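Local atomic coordinates of endosialidase (Enterobacteria phage phi92, PDB entry 4HIZ), a protein that probably depolymerises sialic acid polymers from within, as a trimeric phage endosialidase that acts on alpha-2,8 and alpha-2,9 linkages. Residues A[462-467]-A[493-498]; A[80-85]-A[469-474]; A[183-188]-A[259-264]. One frame throughout, in Å; residues are numbered along the deposited sequence.

Contact 1 (A[462-467]-A[493-498])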
# COMPACT_ATOMS: atom_id res chain seq x y z
N ILE A 462 23.19 2.24 5.77
CA ILE A 462 23.79 2.02 4.45
C ILE A 462 23.94 3.35 3.72
O ILE A 462 23.03 4.18 3.71
CB ILE A 462 22.88 1.06 3.61
CG1 ILE A 462 22.93 -0.36 4.19
CG2 ILE A 462 23.29 1.07 2.10
CD1 ILE A 462 21.79 -1.28 3.63
N TYR A 463 25.09 3.52 3.07
CA TYR A 463 25.34 4.59 2.12
C TYR A 463 25.36 3.91 0.74
O TYR A 463 26.16 2.98 0.51
CB TYR A 463 26.70 5.25 2.45
CG TYR A 463 27.32 6.05 1.31
CD1 TYR A 463 26.75 7.24 0.87
CD2 TYR A 463 28.45 5.58 0.67
CE1 TYR A 463 27.29 7.98 -0.19
CE2 TYR A 463 29.04 6.31 -0.38
CZ TYR A 463 28.46 7.49 -0.81
OH TYR A 463 29.01 8.18 -1.87
N GLN A 464 24.49 4.35 -0.16
CA GLN A 464 24.26 3.59 -1.43
C GLN A 464 25.53 3.64 -2.34
O GLN A 464 25.94 2.63 -2.90
CB GLN A 464 23.05 4.14 -2.18
CG GLN A 464 22.56 3.25 -3.36
CD GLN A 464 23.39 3.37 -4.60
OE1 GLN A 464 23.80 4.47 -4.97
NE2 GLN A 464 23.59 2.25 -5.30
N GLY A 465 26.15 4.82 -2.51
CA GLY A 465 27.44 4.87 -3.20
C GLY A 465 27.50 5.38 -4.63
O GLY A 465 28.60 5.69 -5.09
N HIS A 466 26.39 5.49 -5.37
CA HIS A 466 26.50 5.90 -6.78
C HIS A 466 26.41 7.40 -6.99
O HIS A 466 26.49 7.87 -8.13
CB HIS A 466 25.47 5.22 -7.68
CG HIS A 466 25.63 3.74 -7.80
ND1 HIS A 466 24.81 2.99 -8.63
CD2 HIS A 466 26.52 2.86 -7.26
CE1 HIS A 466 25.18 1.72 -8.58
NE2 HIS A 466 26.20 1.61 -7.74
N ILE A 467 26.25 8.15 -5.91
CA ILE A 467 26.48 9.61 -5.92
C ILE A 467 27.29 9.97 -4.68
O ILE A 467 27.33 9.20 -3.71
CB ILE A 467 25.19 10.48 -6.00
CG1 ILE A 467 24.33 10.38 -4.71
CG2 ILE A 467 24.35 10.15 -7.24
CD1 ILE A 467 23.13 11.33 -4.77
N PHE A 493 20.86 -0.11 -0.80
CA PHE A 493 21.80 -0.26 -1.93
C PHE A 493 21.19 -0.04 -3.31
O PHE A 493 21.89 -0.13 -4.32
CB PHE A 493 22.47 -1.65 -1.85
CG PHE A 493 23.46 -1.77 -0.70
CD1 PHE A 493 24.61 -0.96 -0.65
CD2 PHE A 493 23.25 -2.73 0.31
CE1 PHE A 493 25.51 -1.08 0.42
CE2 PHE A 493 24.13 -2.86 1.37
CZ PHE A 493 25.27 -2.03 1.42
N LEU A 494 19.90 0.28 -3.39
CA LEU A 494 19.26 0.49 -4.71
C LEU A 494 19.61 1.86 -5.26
O LEU A 494 19.30 2.91 -4.67
CB LEU A 494 17.74 0.36 -4.60
CG LEU A 494 17.30 -0.99 -4.02
CD1 LEU A 494 15.78 -1.04 -3.83
CD2 LEU A 494 17.74 -2.13 -4.91
N SER A 495 20.30 1.85 -6.39
CA SER A 495 20.81 3.09 -6.99
C SER A 495 19.71 4.03 -7.48
O SER A 495 18.68 3.59 -7.97
CB SER A 495 21.65 2.70 -8.21
OG SER A 495 22.20 3.91 -8.79
N PRO A 496 19.95 5.35 -7.40
CA PRO A 496 19.03 6.31 -8.03
C PRO A 496 19.29 6.50 -9.54
O PRO A 496 18.51 7.16 -10.24
CB PRO A 496 19.37 7.63 -7.30
CG PRO A 496 20.88 7.48 -6.99
CD PRO A 496 21.06 6.00 -6.67
N TRP A 497 20.40 5.94 -10.03
CA TRP A 497 20.76 6.04 -11.48
C TRP A 497 20.90 7.50 -11.95
O TRP A 497 20.53 7.84 -13.07
CB TRP A 497 19.78 5.21 -12.37
CG TRP A 497 19.84 3.78 -11.94
CD1 TRP A 497 18.85 3.05 -11.33
CD2 TRP A 497 21.01 2.95 -11.96
NE1 TRP A 497 19.33 1.80 -11.00
CE2 TRP A 497 20.65 1.71 -11.37
CE3 TRP A 497 22.32 3.12 -12.43
CZ2 TRP A 497 21.56 0.69 -11.19
CZ3 TRP A 497 23.24 2.09 -12.26
CH2 TRP A 497 22.85 0.88 -11.65
N SER A 498 21.37 8.39 -11.08
CA SER A 498 21.67 9.75 -11.54
C SER A 498 22.78 9.67 -12.59
O SER A 498 22.77 10.44 -13.56
CB SER A 498 22.13 10.61 -10.35
OG SER A 498 21.05 10.70 -9.40

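Contact 2 (A[80-85]-A[469-474]). With CA (calcium ion), chain B.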
# COMPACT_ATOMS: atom_id res chain seq x y z
N PRO A 80 9.65 7.01 -2.71
CA PRO A 80 10.77 7.11 -3.68
C PRO A 80 11.33 8.52 -3.77
O PRO A 80 12.30 8.74 -4.51
CB PRO A 80 10.11 6.74 -5.02
CG PRO A 80 8.67 7.19 -4.84
CD PRO A 80 8.33 7.00 -3.37
N PHE A 81 10.76 9.44 -3.01
CA PHE A 81 11.41 10.75 -2.92
C PHE A 81 12.72 10.64 -2.16
O PHE A 81 12.99 9.63 -1.46
CB PHE A 81 10.50 11.77 -2.20
CG PHE A 81 9.36 12.25 -3.06
CD1 PHE A 81 9.52 13.32 -3.94
CD2 PHE A 81 8.13 11.61 -3.03
CE1 PHE A 81 8.44 13.78 -4.74
CE2 PHE A 81 7.06 12.05 -3.82
CZ PHE A 81 7.21 13.14 -4.68
N TYR A 82 13.55 11.67 -2.31
CA TYR A 82 14.76 11.78 -1.50
C TYR A 82 14.28 12.38 -0.17
O TYR A 82 14.06 13.60 -0.06
CB TYR A 82 15.79 12.70 -2.22
CG TYR A 82 17.19 12.53 -1.66
CD1 TYR A 82 17.55 13.09 -0.42
CD2 TYR A 82 18.18 11.84 -2.40
CE1 TYR A 82 18.85 12.92 0.08
CE2 TYR A 82 19.46 11.67 -1.89
CZ TYR A 82 19.79 12.20 -0.66
OH TYR A 82 21.07 12.01 -0.19
N ASN A 83 14.07 11.52 0.82
CA ASN A 83 13.48 11.92 2.11
C ASN A 83 14.62 12.01 3.10
O ASN A 83 15.20 10.98 3.48
CB ASN A 83 12.49 10.85 2.59
CG ASN A 83 11.35 10.69 1.61
OD1 ASN A 83 10.76 11.69 1.18
ND2 ASN A 83 11.02 9.43 1.26
N ALA A 84 14.91 13.22 3.57
CA ALA A 84 16.10 13.39 4.39
C ALA A 84 15.99 14.64 5.26
O ALA A 84 15.03 15.40 5.16
CB ALA A 84 17.36 13.47 3.45
N TRP A 85 16.99 14.80 6.12
CA TRP A 85 17.13 16.01 6.97
C TRP A 85 15.97 16.23 7.95
O TRP A 85 15.25 17.25 7.85
CB TRP A 85 17.32 17.29 6.09
CG TRP A 85 18.40 17.11 5.03
CD1 TRP A 85 19.77 17.12 5.22
CD2 TRP A 85 18.17 16.90 3.64
NE1 TRP A 85 20.39 16.88 4.00
CE2 TRP A 85 19.44 16.76 3.02
CE3 TRP A 85 17.02 16.85 2.85
CZ2 TRP A 85 19.58 16.50 1.64
CZ3 TRP A 85 17.16 16.60 1.46
CH2 TRP A 85 18.44 16.47 0.87
N ASN A 469 26.86 12.34 -2.57
CA ASN A 469 26.12 12.85 -1.43
C ASN A 469 25.56 11.69 -0.59
O ASN A 469 25.18 10.65 -1.13
CB ASN A 469 24.92 13.68 -1.87
CG ASN A 469 25.25 14.69 -2.90
OD1 ASN A 469 25.00 14.48 -4.10
ND2 ASN A 469 25.86 15.78 -2.47
N SER A 470 25.50 11.91 0.71
CA SER A 470 24.92 10.93 1.64
C SER A 470 23.82 11.55 2.48
O SER A 470 23.97 12.67 3.00
CB SER A 470 26.01 10.39 2.56
OG SER A 470 25.46 9.48 3.50
N ALA A 471 22.72 10.80 2.64
CA ALA A 471 21.63 11.24 3.53
C ALA A 471 21.78 10.68 4.95
O ALA A 471 20.93 10.93 5.81
CB ALA A 471 20.31 10.81 2.94
N CYS A 472 22.85 9.92 5.20
CA CYS A 472 22.96 9.22 6.48
C CYS A 472 23.17 10.22 7.60
O CYS A 472 24.00 11.10 7.48
CB CYS A 472 24.10 8.17 6.45
SG CYS A 472 23.75 6.83 5.31
N GLY A 473 22.41 10.08 8.67
CA GLY A 473 22.49 11.00 9.80
C GLY A 473 21.59 12.20 9.62
O GLY A 473 20.35 12.06 9.44
N VAL A 474 22.22 13.40 9.72
CA VAL A 474 21.53 14.69 9.61
C VAL A 474 20.17 14.64 10.36
O VAL A 474 19.12 14.98 9.82
CB VAL A 474 21.39 15.20 8.13
CG1 VAL A 474 22.80 15.64 7.59
CG2 VAL A 474 20.72 14.18 7.16
CA CA B . 13.43 7.32 -0.51
O HOH W 1 22.46 10.02 -1.33
O HOH W 2 18.48 12.14 6.23

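Contact 3 (A[183-188]-A[259-264])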
# COMPACT_ATOMS: atom_id res chain seq x y z
N PRO A 183 -2.60 21.90 16.54
CA PRO A 183 -3.86 21.18 16.66
C PRO A 183 -4.00 20.70 18.10
O PRO A 183 -3.13 19.98 18.60
CB PRO A 183 -3.67 19.98 15.69
CG PRO A 183 -2.21 19.88 15.46
CD PRO A 183 -1.56 21.15 15.80
N TYR A 184 -5.06 21.10 18.79
CA TYR A 184 -5.22 20.69 20.18
C TYR A 184 -6.66 20.69 20.57
O TYR A 184 -7.51 21.31 19.88
CB TYR A 184 -4.35 21.52 21.16
CG TYR A 184 -4.74 22.99 21.43
CD1 TYR A 184 -5.88 23.30 22.17
CD2 TYR A 184 -3.92 24.04 21.00
CE1 TYR A 184 -6.21 24.60 22.47
CE2 TYR A 184 -4.24 25.36 21.30
CZ TYR A 184 -5.41 25.62 22.02
OH TYR A 184 -5.77 26.93 22.34
N TYR A 185 -6.95 20.00 21.67
CA TYR A 185 -8.30 19.83 22.20
C TYR A 185 -8.29 20.23 23.67
O TYR A 185 -7.31 19.97 24.39
CB TYR A 185 -8.67 18.32 22.09
CG TYR A 185 -9.86 17.94 22.91
CD1 TYR A 185 -11.13 18.36 22.54
CD2 TYR A 185 -9.72 17.18 24.07
CE1 TYR A 185 -12.25 18.01 23.31
CE2 TYR A 185 -10.84 16.84 24.86
CZ TYR A 185 -12.09 17.25 24.47
OH TYR A 185 -13.19 16.91 25.24
N ARG A 186 -9.36 20.88 24.14
CA ARG A 186 -9.51 21.18 25.57
C ARG A 186 -10.93 20.86 25.97
O ARG A 186 -11.86 20.98 25.14
CB ARG A 186 -9.32 22.69 25.82
CG ARG A 186 -8.01 23.24 25.35
CD ARG A 186 -6.88 22.94 26.32
NE ARG A 186 -5.68 23.73 25.96
CZ ARG A 186 -5.41 24.98 26.38
NH1 ARG A 186 -6.20 25.63 27.23
NH2 ARG A 186 -4.29 25.60 25.95
N ARG A 187 -11.12 20.48 27.24
CA ARG A 187 -12.44 20.29 27.81
C ARG A 187 -12.61 21.18 29.04
O ARG A 187 -12.42 20.73 30.17
CB ARG A 187 -12.59 18.83 28.19
CG ARG A 187 -14.01 18.44 28.58
CD ARG A 187 -14.07 17.01 28.92
NE ARG A 187 -15.35 16.67 29.53
CZ ARG A 187 -15.51 16.34 30.81
NH1 ARG A 187 -16.71 16.04 31.26
NH2 ARG A 187 -14.48 16.31 31.65
N PRO A 188 -12.92 22.47 28.82
CA PRO A 188 -12.94 23.43 29.93
C PRO A 188 -14.28 23.43 30.63
O PRO A 188 -15.24 22.84 30.14
CB PRO A 188 -12.71 24.80 29.23
CG PRO A 188 -12.45 24.45 27.75
CD PRO A 188 -13.12 23.14 27.53
N THR A 259 -19.44 22.17 31.39
CA THR A 259 -18.24 21.59 30.82
C THR A 259 -18.45 21.46 29.31
O THR A 259 -19.48 20.99 28.87
CB THR A 259 -17.90 20.24 31.49
OG1 THR A 259 -17.75 20.45 32.90
CG2 THR A 259 -16.58 19.70 30.96
N TRP A 260 -17.50 21.97 28.53
CA TRP A 260 -17.69 22.04 27.08
C TRP A 260 -16.43 21.57 26.34
O TRP A 260 -15.50 21.06 26.97
CB TRP A 260 -18.08 23.49 26.68
CG TRP A 260 -17.19 24.61 27.23
CD1 TRP A 260 -17.21 25.12 28.51
CD2 TRP A 260 -16.21 25.38 26.51
NE1 TRP A 260 -16.29 26.16 28.63
CE2 TRP A 260 -15.66 26.32 27.42
CE3 TRP A 260 -15.72 25.36 25.18
CZ2 TRP A 260 -14.68 27.23 27.06
CZ3 TRP A 260 -14.74 26.25 24.82
CH2 TRP A 260 -14.21 27.18 25.76
N HIS A 261 -16.42 21.72 25.02
CA HIS A 261 -15.35 21.16 24.21
C HIS A 261 -14.82 22.21 23.26
O HIS A 261 -15.59 22.94 22.63
CB HIS A 261 -15.89 20.00 23.35
CG HIS A 261 -16.46 18.88 24.16
ND1 HIS A 261 -15.67 18.00 24.86
CD2 HIS A 261 -17.74 18.53 24.41
CE1 HIS A 261 -16.45 17.14 25.50
NE2 HIS A 261 -17.71 17.43 25.24
N PHE A 262 -13.50 22.27 23.14
CA PHE A 262 -12.84 23.21 22.24
C PHE A 262 -11.77 22.51 21.43
O PHE A 262 -11.01 21.69 21.97
CB PHE A 262 -12.17 24.31 23.10
CG PHE A 262 -11.42 25.34 22.28
CD1 PHE A 262 -12.10 26.41 21.69
CD2 PHE A 262 -10.06 25.21 22.08
CE1 PHE A 262 -11.41 27.36 20.93
CE2 PHE A 262 -9.36 26.15 21.29
CZ PHE A 262 -10.04 27.22 20.73
N GLY A 263 -11.68 22.85 20.14
CA GLY A 263 -10.55 22.37 19.34
C GLY A 263 -10.05 23.49 18.44
O GLY A 263 -10.85 24.31 17.93
N THR A 264 -8.74 23.56 18.24
CA THR A 264 -8.26 24.41 17.18
C THR A 264 -8.50 23.71 15.84
O THR A 264 -8.76 22.48 15.79
CB THR A 264 -6.77 24.68 17.31
OG1 THR A 264 -6.08 23.43 17.29
CG2 THR A 264 -6.47 25.40 18.64

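Contact 1 (A[462-467]-A[493-498])
Phe493 opens this contact by taking a branch of Ile462 over one ring face: the CG2 methyl stands 3.6 Å from the ring centroid and 15° off its normal, a buried CH-pi contact. Gln464, its CG anti to the backbone N (chi1 -168°) and its chain bent at chi2, donates from NE2 to Phe493 O at 3.1 Å; the acceptor is close to the amide plane, but the donor stands well above the carbonyl plane. Gln464 OE1 is held by the backbone N of His466, which fixes the amide's rotation. Ser495 OG shares a hydrogen bond of 2.8 Å with His466 ND1 and accepts from Trp497 N at 3.0 Å in an ST turn. Both segments are loops of the catalytic beta-propeller, 462-467 passing between two blade sheets and 493-498 joining two strands of one blade; a second subunit covers them, its Asp94 bonding weakly to His466 NE2. Pro496 CD makes van der Waals contact with Gln464 OE1 as the side chains cross. Trp497 offers a face to the His466 ring edge, offset edge-to-face with planes at 62°. Ser498, part of a sialic acid site, meets Ile467 CG2 through CB, while its OG is hydrogen-bonded to Lys505 NZ.

Contact 2 (A[80-85]-A[469-474])
Tyr82 carries its ring on a CG anti to the backbone N (chi1 -163°), which sends the phenol across to Ala471; in Val474, chi1 of -70° tucks CG2 between the backbone N and the carbonyl carbon, which brings it to Trp85 CD1. The tyrosine meets the alanine with its hydroxyl end, Tyr82 OH lying 3.4 Å from Ala471 CB, and the same methyl also touches the CB of Ala84 at 4.0 Å. Further along, Trp85 and Val474 run side by side and point the same way, with Trp85 CD1 3.6 Å from Val474 CG2.

No direct hydrogen bond spans the gap; two waters bridge the segments. One is hydrogen-bonded to Tyr82 OH at 2.7 Å and probably donates to Asn469 O; the hydroxyl is also bonded to His107. A second accepts from Trp85 N and donates to Ala471 O at 2.8 Å. The setting is the closure of a beta-propeller ring: strand 473-480 is one edge of a four-stranded blade whose opposite edge, strand 71-75, comes from the start of the propeller chain, and strand 82-84 opens the next blade.

At the far end of 80-85, Phe81 O binds calcium at 2.5 Å together with Thr79, His513, Ala515 and Asp516, tying this segment to the 513-516 loop. Asn83 acts from the second shell, its ND2 bonded to Asp516 and to Thr79. Beside the alanine, Ser470 OG accepts from Cys472 N at 3.1 Å in an ST turn and is bonded as well to Arg415 O.

Contact 3 (A[183-188]-A[259-264])
Pro188 loses the most surface here, lying across the indole of Trp260 with CG 3.7 Å from the centroid of the six-membered ring, a CH-pi contact over the face. Pro188 O also accepts from Trp260 N at 2.9 Å, so backbone and ring of one residue are held by the other. Phe262 is the next most covered. Its backbone exchanges both hydrogen bonds with Arg186, in an antiparallel hydrogen-bonded pair, and Tyr184 CE1 lies 3.7 Å from Phe262 CE2, the rings meeting obliquely. The strands form one margin of an antiparallel sheet, 185-186 being an edge strand within this chain and 261-264 continuing to 215-219. The sheet belongs to a small beta domain inserted in the propeller chain, consistent with the barrel-like insertion of related endosialidases, and Phe218 turns edge-to-face with Phe262. With OG1 set between backbone N and carbonyl carbon (chi1 58°), Thr264 accepts from Tyr184 N at 3.0 Å and is bonded to Met182 O, while CG2 rests 3.6 Å from the centroid of the Tyr184 ring. Tyr185 lies on the face opposite Phe262 and Arg186; its OH shares a hydrogen bond of 2.7 Å with His261 ND1, in both ring planes, the rings rim to rim at 21°.

Following the chain from the N terminus, residues 80-85 start contact 2, which is not completed until 469-474, near the end of the propeller. The long excursion between them holds contact 3 entirely: the chain enters the inserted domain at 183-188 and returns at 259-264, pairing the edge strand of the inserted sheet with its neighbour. Contact 1 opens at 462-467, just before contact 2 closes, and ends at 493-498, so these two cross. They also touch, Ile462 O lying 3.2 Å from Cys472 SG. Contact 3 lies about 48 Å from contact 1, centre to centre, within one chain; in the trimer, contact 3 of one subunit meets contact 1 of another, Tyr185 packing on His466 of the neighbouring subunit.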